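Local structure of Pre-mRNA-processing-splicing factor 8 (Cryptococcus neoformans var. grubii serotype A, 6MX6) at residues R11-R14 against S18-L21; V101-F106 against N143-E148; S72-R77 against A137-I142. The protein contains an intein of the Hint family, which probably excises itself from the spliceosomal Prp8 precursor and joins the flanking sequences by protein splicing. One frame throughout, in Å; residues are numbered along the deposited sequence.

Contact 1 (R11-R14 against S18-L21); sequences RLLR and SEVL
Arg11 meets Glu19 side-on, its NE and NH2 directed at the two carboxylate oxygens. Arg11 NE lies 2.8 Å from Glu19 OE1, and Arg11 NH2 reaches Glu19 OE2 at 3.0 Å, using the syn lone pair of that oxygen; a weak third bond links Arg11 NH2 to Glu19 OE1. The guanidinium and carboxylate planes are only 30° apart, and the two-point grip restricts rotation of either group. The bend in the arginine chain at chi3 (57°) turns NE toward the acid, while farther back Arg11 CG rests 3.6 Å from Leu21 CD2. Arg14 behaves differently: extended from CG to NE, it runs across Val20 at about a right angle, with Val20 CG2 over one guanidinium face, 3.6 Å from Arg14 NH2. Ser18 OG lies at the edge of that guanidinium but bonds to Asp16.

The backbone pairing makes this an antiparallel beta hairpin, closed by three intervening residues, within the Hint-type intein fold. Leu12 and Val20 form the hydrogen-bonded pair: Leu12 N to Val20 O and Val20 N to Leu12 O both measure 2.9 Å. Arg11–Leu21 and Leu13–Glu19 are the flanking non-hydrogen-bonded pairs, which places Arg11 and Glu19 on the same face, diagonally related. Beside the turn, Arg14 N donates to Ser18 O at 2.8 Å.

In the next shell, Tyr168 makes a cation-pi contact with Arg11 and also touches Glu19, so both members of the salt bridge share a neighbour. Leu12 packs on Tyr165 and Leu13 on Leu166, against strand 164-166, while Val20 leans on Val25.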
loop_
_atom_site.group_PDB
_atom_site.type_symbol
_atom_site.label_atom_id
_atom_site.label_comp_id
_atom_site.label_asym_id
_atom_site.label_seq_id
_atom_site.Cartn_x
_atom_site.Cartn_y
_atom_site.Cartn_z
ATOM N N ARG A 11 -9.962 1.263 0.599
ATOM C CA ARG A 11 -10.542 1.179 1.937
ATOM C C ARG A 11 -9.437 0.960 2.964
ATOM O O ARG A 11 -8.702 -0.032 2.891
ATOM C CB ARG A 11 -11.573 0.046 2.000
ATOM C CG ARG A 11 -12.729 0.213 1.020
ATOM C CD ARG A 11 -13.362 -1.125 0.644
ATOM N NE ARG A 11 -13.838 -1.847 1.819
ATOM C CZ ARG A 11 -14.358 -3.069 1.786
ATOM N NH1 ARG A 11 -14.471 -3.713 0.631
ATOM N NH2 ARG A 11 -14.761 -3.648 2.909
ATOM N N LEU A 12 -9.325 1.878 3.921
ATOM C CA LEU A 12 -8.342 1.832 4.990
ATOM C C LEU A 12 -9.039 1.630 6.327
ATOM O O LEU A 12 -10.262 1.740 6.434
ATOM C CB LEU A 12 -7.522 3.125 5.015
ATOM C CG LEU A 12 -7.009 3.565 3.642
ATOM C CD1 LEU A 12 -6.315 4.912 3.717
ATOM C CD2 LEU A 12 -6.065 2.502 3.083
ATOM N N LEU A 13 -8.237 1.367 7.360
ATOM C CA LEU A 13 -8.739 1.141 8.715
ATOM C C LEU A 13 -8.423 2.347 9.591
ATOM O O LEU A 13 -7.261 2.755 9.696
ATOM C CB LEU A 13 -8.127 -0.122 9.324
ATOM C CG LEU A 13 -8.573 -1.442 8.695
ATOM C CD1 LEU A 13 -7.869 -2.621 9.339
ATOM C CD2 LEU A 13 -10.077 -1.593 8.783
ATOM N N ARG A 14 -9.455 2.912 10.216
ATOM C CA ARG A 14 -9.236 3.883 11.278
ATOM C C ARG A 14 -8.629 3.201 12.500
ATOM O O ARG A 14 -8.675 1.976 12.651
ATOM C CB ARG A 14 -10.547 4.557 11.679
ATOM C CG ARG A 14 -11.150 5.486 10.645
ATOM C CD ARG A 14 -12.324 6.246 11.246
ATOM N NE ARG A 14 -13.015 7.071 10.260
ATOM C CZ ARG A 14 -12.601 8.271 9.872
ATOM N NH1 ARG A 14 -11.492 8.792 10.380
ATOM N NH2 ARG A 14 -13.296 8.949 8.972
ATOM N N SER A 18 -12.902 0.804 12.411
ATOM C CA SER A 18 -13.875 1.063 11.361
ATOM C C SER A 18 -13.157 1.449 10.067
ATOM O O SER A 18 -11.980 1.815 10.070
ATOM C CB SER A 18 -14.843 2.166 11.784
ATOM O OG SER A 18 -14.147 3.361 12.095
ATOM N N GLU A 19 -13.877 1.357 8.953
ATOM C CA GLU A 19 -13.285 1.626 7.648
ATOM C C GLU A 19 -13.442 3.094 7.268
ATOM O O GLU A 19 -14.410 3.752 7.647
ATOM C CB GLU A 19 -13.920 0.746 6.569
ATOM C CG GLU A 19 -13.690 -0.731 6.770
ATOM C CD GLU A 19 -14.013 -1.562 5.536
ATOM O OE1 GLU A 19 -14.254 -0.978 4.454
ATOM O OE2 GLU A 19 -14.030 -2.807 5.651
ATOM N N VAL A 20 -12.485 3.593 6.490
ATOM C CA VAL A 20 -12.551 4.933 5.907
ATOM C C VAL A 20 -11.957 4.865 4.506
ATOM O O VAL A 20 -10.943 4.199 4.287
ATOM C CB VAL A 20 -11.819 5.987 6.774
ATOM C CG1 VAL A 20 -10.370 5.594 7.024
ATOM C CG2 VAL A 20 -11.883 7.367 6.122
ATOM N N LEU A 21 -12.603 5.523 3.547
ATOM C CA LEU A 21 -12.031 5.586 2.208
ATOM C C LEU A 21 -10.861 6.563 2.208
ATOM O O LEU A 21 -10.850 7.545 2.954
ATOM C CB LEU A 21 -13.083 6.007 1.182
ATOM C CG LEU A 21 -14.284 5.067 1.010
ATOM C CD1 LEU A 21 -15.236 5.610 -0.054
ATOM C CD2 LEU A 21 -13.847 3.651 0.668
#

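Contact 2 (V101-F106 against N143-E148)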
loop_
_atom_site.group_PDB
_atom_site.type_symbol
_atom_site.label_atom_id
_atom_site.label_comp_id
_atom_site.label_asym_id
_atom_site.label_seq_id
_atom_site.Cartn_x
_atom_site.Cartn_y
_atom_site.Cartn_z
ATOM N N VAL A 101 10.228 -0.132 -1.473
ATOM C CA VAL A 101 10.625 0.102 -2.860
ATOM C C VAL A 101 9.512 0.847 -3.583
ATOM O O VAL A 101 8.333 0.522 -3.427
ATOM C CB VAL A 101 10.978 -1.217 -3.579
ATOM C CG1 VAL A 101 9.819 -2.187 -3.513
ATOM C CG2 VAL A 101 11.393 -0.954 -5.018
ATOM N N THR A 102 9.878 1.866 -4.358
ATOM C CA THR A 102 8.850 2.579 -5.097
ATOM C C THR A 102 8.304 1.695 -6.211
ATOM O O THR A 102 8.977 0.780 -6.698
ATOM C CB THR A 102 9.390 3.882 -5.690
ATOM O OG1 THR A 102 10.333 3.589 -6.730
ATOM C CG2 THR A 102 10.038 4.747 -4.605
ATOM N N VAL A 103 7.059 1.976 -6.605
ATOM C CA VAL A 103 6.447 1.258 -7.717
ATOM C C VAL A 103 7.297 1.397 -8.978
ATOM O O VAL A 103 7.471 0.431 -9.724
ATOM C CB VAL A 103 4.997 1.743 -7.935
ATOM C CG1 VAL A 103 4.489 1.327 -9.297
ATOM C CG2 VAL A 103 4.067 1.216 -6.827
ATOM N N ASP A 104 7.865 2.583 -9.227
ATOM C CA ASP A 104 8.684 2.772 -10.431
ATOM C C ASP A 104 9.864 1.800 -10.459
ATOM O O ASP A 104 10.114 1.109 -11.468
ATOM C CB ASP A 104 9.197 4.211 -10.494
ATOM C CG ASP A 104 8.294 5.129 -11.288
ATOM O OD1 ASP A 104 7.498 4.629 -12.121
ATOM O OD2 ASP A 104 8.383 6.360 -11.074
ATOM N N ASP A 105 10.591 1.727 -9.340
ATOM C CA ASP A 105 11.778 0.888 -9.262
ATOM C C ASP A 105 11.412 -0.585 -9.322
ATOM O O ASP A 105 12.123 -1.381 -9.946
ATOM C CB ASP A 105 12.555 1.193 -7.982
ATOM C CG ASP A 105 13.273 2.539 -8.035
ATOM O OD1 ASP A 105 13.601 3.006 -9.146
ATOM O OD2 ASP A 105 13.528 3.120 -6.958
ATOM N N PHE A 106 10.306 -0.967 -8.677
ATOM C CA PHE A 106 9.874 -2.358 -8.702
ATOM C C PHE A 106 9.454 -2.776 -10.103
ATOM O O PHE A 106 9.827 -3.851 -10.582
ATOM C CB PHE A 106 8.726 -2.560 -7.717
ATOM C CG PHE A 106 8.266 -3.980 -7.623
ATOM C CD1 PHE A 106 8.941 -4.886 -6.821
ATOM C CD2 PHE A 106 7.162 -4.411 -8.340
ATOM C CE1 PHE A 106 8.515 -6.194 -6.724
ATOM C CE2 PHE A 106 6.740 -5.722 -8.254
ATOM C CZ PHE A 106 7.420 -6.612 -7.444
ATOM N N ASN A 143 1.154 -11.166 -8.829
ATOM C CA ASN A 143 0.992 -11.833 -10.113
ATOM C C ASN A 143 1.196 -10.887 -11.284
ATOM O O ASN A 143 1.738 -11.293 -12.317
ATOM C CB ASN A 143 -0.395 -12.478 -10.206
ATOM C CG ASN A 143 -0.548 -13.351 -11.438
ATOM O OD1 ASN A 143 0.304 -14.195 -11.728
ATOM N ND2 ASN A 143 -1.632 -13.144 -12.175
ATOM N N SER A 144 0.777 -9.631 -11.157
ATOM C CA SER A 144 0.979 -8.699 -12.258
ATOM C C SER A 144 1.024 -7.282 -11.719
ATOM O O SER A 144 0.438 -6.978 -10.679
ATOM C CB SER A 144 -0.114 -8.817 -13.331
ATOM O OG SER A 144 -1.396 -8.552 -12.794
ATOM N N ILE A 145 1.736 -6.418 -12.434
ATOM C CA ILE A 145 1.742 -4.997 -12.118
ATOM C C ILE A 145 1.763 -4.266 -13.449
ATOM O O ILE A 145 2.644 -4.512 -14.281
ATOM C CB ILE A 145 2.925 -4.584 -11.214
ATOM C CG1 ILE A 145 2.869 -3.080 -10.907
ATOM C CG2 ILE A 145 4.271 -4.996 -11.816
ATOM C CD1 ILE A 145 3.731 -2.657 -9.713
ATOM N N GLU A 146 0.747 -3.448 -13.694
ATOM C CA GLU A 146 0.594 -2.875 -15.028
ATOM C C GLU A 146 0.148 -1.431 -14.938
ATOM O O GLU A 146 -0.656 -1.083 -14.078
ATOM C CB GLU A 146 -0.430 -3.655 -15.868
ATOM C CG GLU A 146 -0.070 -5.115 -16.176
ATOM C CD GLU A 146 1.118 -5.246 -17.124
ATOM O OE1 GLU A 146 1.510 -4.239 -17.754
ATOM O OE2 GLU A 146 1.658 -6.365 -17.245
ATOM N N LEU A 147 0.639 -0.601 -15.856
ATOM C CA LEU A 147 0.164 0.771 -15.942
ATOM C C LEU A 147 -1.231 0.791 -16.549
ATOM O O LEU A 147 -1.485 0.138 -17.568
ATOM C CB LEU A 147 1.125 1.608 -16.789
ATOM C CG LEU A 147 0.750 3.074 -17.028
ATOM C CD1 LEU A 147 0.952 3.900 -15.774
ATOM C CD2 LEU A 147 1.573 3.643 -18.178
ATOM N N GLU A 148 -2.142 1.527 -15.920
ATOM C CA GLU A 148 -3.497 1.636 -16.440
ATOM C C GLU A 148 -3.557 2.610 -17.607
ATOM O O GLU A 148 -2.769 3.554 -17.704
ATOM C CB GLU A 148 -4.452 2.076 -15.343
ATOM C CG GLU A 148 -4.599 1.046 -14.268
ATOM C CD GLU A 148 -5.927 1.159 -13.598
ATOM O OE1 GLU A 148 -6.256 2.289 -13.185
ATOM O OE2 GLU A 148 -6.643 0.136 -13.505
#
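Ile145 bridges to Val103 and Phe106 through a single methyl group, CD1. The approach to it begins at Asn143 and Ser144, which both face Lys55 of strand 52-56 and form a classic beta bulge there. Ile145 follows directly, its CB directed at the 101-106 segment. With CG1 anti to the backbone N (chi1 -180°) and the chain continuing nearly straight at chi2, the extended side chain carries CD1 forward between backbones whose nearest CA atoms, Val103 CA and Ile145 CA, are 9.0 Å apart. There Ile145 CD1 is 4.1 Å from Val103 CG1 and equally 4.1 Å from Phe106 CD2. The methyl comes obliquely at the Phe106 ring, and the modest 124 Å² of buried surface, both sides summed, fits a light van der Waals contact. Farther along, Glu146 returns to regular pairing with Arg53, and Glu148 forms a salt bridge with the same arginine.

The segment receiving Ile145 changes from strand to helix at Val103. Thr102 occupies the N-cap, its OG1 accepting from Asp105 N at 3.2 Å with an N-H...O angle of 163°, which helps fix the helix start. Val103 and Phe106, three residues apart, both present side chains to the methyl. This is a light apolar contact between the first turn of helix 103-108 and the bulged strand 139-147, completed by Ile54, Leu71 and Met73, which touch the same side chains, within the beta-rich Hint fold of inteins.

Contact 3 (S72-R77 against A137-I142)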
loop_
_atom_site.group_PDB
_atom_site.type_symbol
_atom_site.label_atom_id
_atom_site.label_comp_id
_atom_site.label_asym_id
_atom_site.label_seq_id
_atom_site.Cartn_x
_atom_site.Cartn_y
_atom_site.Cartn_z
ATOM N N SER A 72 5.757 -1.403 0.831
ATOM C CA SER A 72 6.444 -2.057 1.935
ATOM C C SER A 72 6.358 -3.559 1.710
ATOM O O SER A 72 5.262 -4.116 1.643
ATOM C CB SER A 72 5.824 -1.668 3.276
ATOM O OG SER A 72 6.155 -0.335 3.614
ATOM N N MET A 73 7.508 -4.207 1.581
ATOM C CA MET A 73 7.589 -5.578 1.130
ATOM C C MET A 73 8.516 -6.368 2.039
ATOM O O MET A 73 9.225 -5.817 2.890
ATOM C CB MET A 73 8.087 -5.649 -0.323
ATOM C CG MET A 73 7.613 -4.502 -1.191
ATOM S SD MET A 73 7.725 -4.851 -2.959
ATOM C CE MET A 73 6.461 -6.106 -3.132
ATOM N N TYR A 74 8.473 -7.682 1.849
ATOM C CA TYR A 74 9.451 -8.613 2.387
ATOM C C TYR A 74 10.216 -9.212 1.218
ATOM O O TYR A 74 9.612 -9.619 0.223
ATOM C CB TYR A 74 8.776 -9.724 3.195
ATOM C CG TYR A 74 8.563 -9.393 4.651
ATOM C CD1 TYR A 74 9.621 -9.408 5.550
ATOM C CD2 TYR A 74 7.302 -9.069 5.129
ATOM C CE1 TYR A 74 9.425 -9.110 6.886
ATOM C CE2 TYR A 74 7.097 -8.766 6.458
ATOM C CZ TYR A 74 8.160 -8.787 7.332
ATOM O OH TYR A 74 7.955 -8.486 8.659
ATOM N N LYS A 75 11.536 -9.257 1.334
ATOM C CA LYS A 75 12.397 -9.827 0.309
ATOM C C LYS A 75 13.061 -11.091 0.839
ATOM O O LYS A 75 13.486 -11.136 1.996
ATOM C CB LYS A 75 13.456 -8.818 -0.130
ATOM C CG LYS A 75 14.242 -9.228 -1.357
ATOM C CD LYS A 75 15.284 -8.176 -1.693
ATOM C CE LYS A 75 16.115 -8.581 -2.896
ATOM N NZ LYS A 75 17.552 -8.741 -2.543
ATOM N N GLU A 76 13.149 -12.110 -0.013
ATOM C CA GLU A 76 13.716 -13.390 0.389
ATOM C C GLU A 76 15.215 -13.270 0.652
ATOM O O GLU A 76 15.914 -12.448 0.050
ATOM C CB GLU A 76 13.462 -14.453 -0.684
ATOM C CG GLU A 76 12.029 -14.492 -1.197
ATOM C CD GLU A 76 11.451 -15.896 -1.257
ATOM O OE1 GLU A 76 11.565 -16.641 -0.257
ATOM O OE2 GLU A 76 10.875 -16.252 -2.308
ATOM N N ARG A 77 15.698 -14.113 1.565
ATOM C CA ARG A 77 17.111 -14.191 1.949
ATOM C C ARG A 77 17.670 -12.840 2.387
ATOM O O ARG A 77 17.863 -12.597 3.579
ATOM C CB ARG A 77 17.953 -14.763 0.802
ATOM C CG ARG A 77 19.434 -14.917 1.128
ATOM C CD ARG A 77 19.733 -16.236 1.836
ATOM N NE ARG A 77 21.127 -16.642 1.663
ATOM C CZ ARG A 77 21.613 -17.833 2.005
ATOM N NH1 ARG A 77 20.819 -18.748 2.546
ATOM N NH2 ARG A 77 22.895 -18.109 1.805
ATOM N N ALA A 137 -0.657 -17.978 5.905
ATOM C CA ALA A 137 0.195 -17.352 4.900
ATOM C C ALA A 137 -0.067 -15.849 4.823
ATOM O O ALA A 137 -1.017 -15.404 4.178
ATOM C CB ALA A 137 -0.023 -18.005 3.540
ATOM N N THR A 138 0.785 -15.069 5.487
ATOM C CA THR A 138 0.637 -13.622 5.539
ATOM C C THR A 138 1.421 -12.901 4.448
ATOM O O THR A 138 1.313 -11.676 4.337
ATOM C CB THR A 138 1.061 -13.099 6.916
ATOM O OG1 THR A 138 0.533 -11.781 7.113
ATOM C CG2 THR A 138 2.578 -13.054 7.038
ATOM N N LEU A 139 2.208 -13.616 3.652
ATOM C CA LEU A 139 2.883 -13.028 2.504
ATOM C C LEU A 139 2.005 -13.186 1.271
ATOM O O LEU A 139 1.331 -14.207 1.092
ATOM C CB LEU A 139 4.242 -13.683 2.255
ATOM C CG LEU A 139 5.344 -13.528 3.299
ATOM C CD1 LEU A 139 6.558 -14.338 2.882
ATOM C CD2 LEU A 139 5.725 -12.070 3.498
ATOM N N LEU A 140 2.006 -12.160 0.431
ATOM C CA LEU A 140 1.217 -12.133 -0.789
ATOM C C LEU A 140 2.157 -12.060 -1.982
ATOM O O LEU A 140 3.101 -11.263 -1.989
ATOM C CB LEU A 140 0.253 -10.942 -0.793
ATOM C CG LEU A 140 -0.598 -10.815 0.462
ATOM C CD1 LEU A 140 -1.363 -9.511 0.427
ATOM C CD2 LEU A 140 -1.549 -11.996 0.572
ATOM N N HIS A 141 1.887 -12.877 -2.988
ATOM C CA HIS A 141 2.727 -12.984 -4.166
ATOM C C HIS A 141 2.102 -12.146 -5.270
ATOM O O HIS A 141 0.925 -12.325 -5.597
ATOM C CB HIS A 141 2.859 -14.446 -4.591
ATOM C CG HIS A 141 3.362 -15.339 -3.499
ATOM N ND1 HIS A 141 2.540 -15.850 -2.515
ATOM C CD2 HIS A 141 4.608 -15.791 -3.222
ATOM C CE1 HIS A 141 3.257 -16.586 -1.685
ATOM N NE2 HIS A 141 4.514 -16.565 -2.091
ATOM N N ILE A 142 2.877 -11.230 -5.825
ATOM C CA ILE A 142 2.370 -10.373 -6.887
ATOM C C ILE A 142 2.315 -11.169 -8.184
ATOM O O ILE A 142 3.307 -11.782 -8.597
ATOM C CB ILE A 142 3.245 -9.119 -7.028
ATOM C CG1 ILE A 142 3.101 -8.262 -5.770
ATOM C CG2 ILE A 142 2.852 -8.337 -8.264
ATOM C CD1 ILE A 142 3.920 -6.996 -5.811
#
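The torsions of Met73 and Ile142 bring two methyl ends together. Met73 CG stands beside the backbone N (chi1 -35°), and the thioether turns at chi3 (69°), swinging CE toward the other segment although CB does not point that way. Ile142 supplies a straight arm in reply: with chi2 at -180°, its CD1 extends to 3.8 Å from Met73 CE. These two ends approach with their side chains crossing at about a right angle, so contact is confined to the terminal methyls.

The second pair is Tyr74 with Leu139, whose CB atoms are directed at each other's segments. One leucine methyl does the touching: Leu139 CD2 lies 3.8 Å from Tyr74 CD2 and 3.9 Å from Tyr74 CB. It therefore settles at the root of the aromatic side chain, well away from OH, and comes obliquely to the ring plane. Here too the side chains cross roughly perpendicularly. The nearest CA atoms across the segments, those of Tyr74 and Leu139, are 7.9 Å apart, too far for direct backbone pairing; the 126 Å² buried, both sides summed, comes almost entirely from these two apolar meetings.

What separates the backbones is strand 117-120, which lies between strands 70-76 and 139-147 in a six-stranded antiparallel sheet. Tyr74 pairs with Lys118 through the backbone, the Leu139 side chain rests on Lys118, Glu76 makes a salt bridge with the same lysine, and Phe120 meets the tyrosine ring edge-to-face. On its far flank strand 70-76 pairs with strand 96-102, where Met73 packs against Val101, while Ile142 leans on Ile54 of strand 52-56, the other neighbour of strand 139-147.

Overall arrangement
Contact 1 closes early in the chain, before either of the others opens, and its hairpin is separate from the six-stranded antiparallel sheet that the other two reach. Its centre lies 24 Å from that of contact 2, across the middle of the chain, and 23 Å from that of contact 3. Contacts 2 and 3 are interleaved in sequence, share strand 139-147, and have centres 15 Å apart. They join directly: Val101 CG1 is 3.4 Å from Met73 SD, and Phe106 CZ is 3.9 Å from Ile142 CD1. Val101, Val103, Phe106, Ile145, Met73 and Ile142 form one apolar cluster, while Tyr74-Leu139 sits apart from it and the hairpin belongs to another part of the Hint domain.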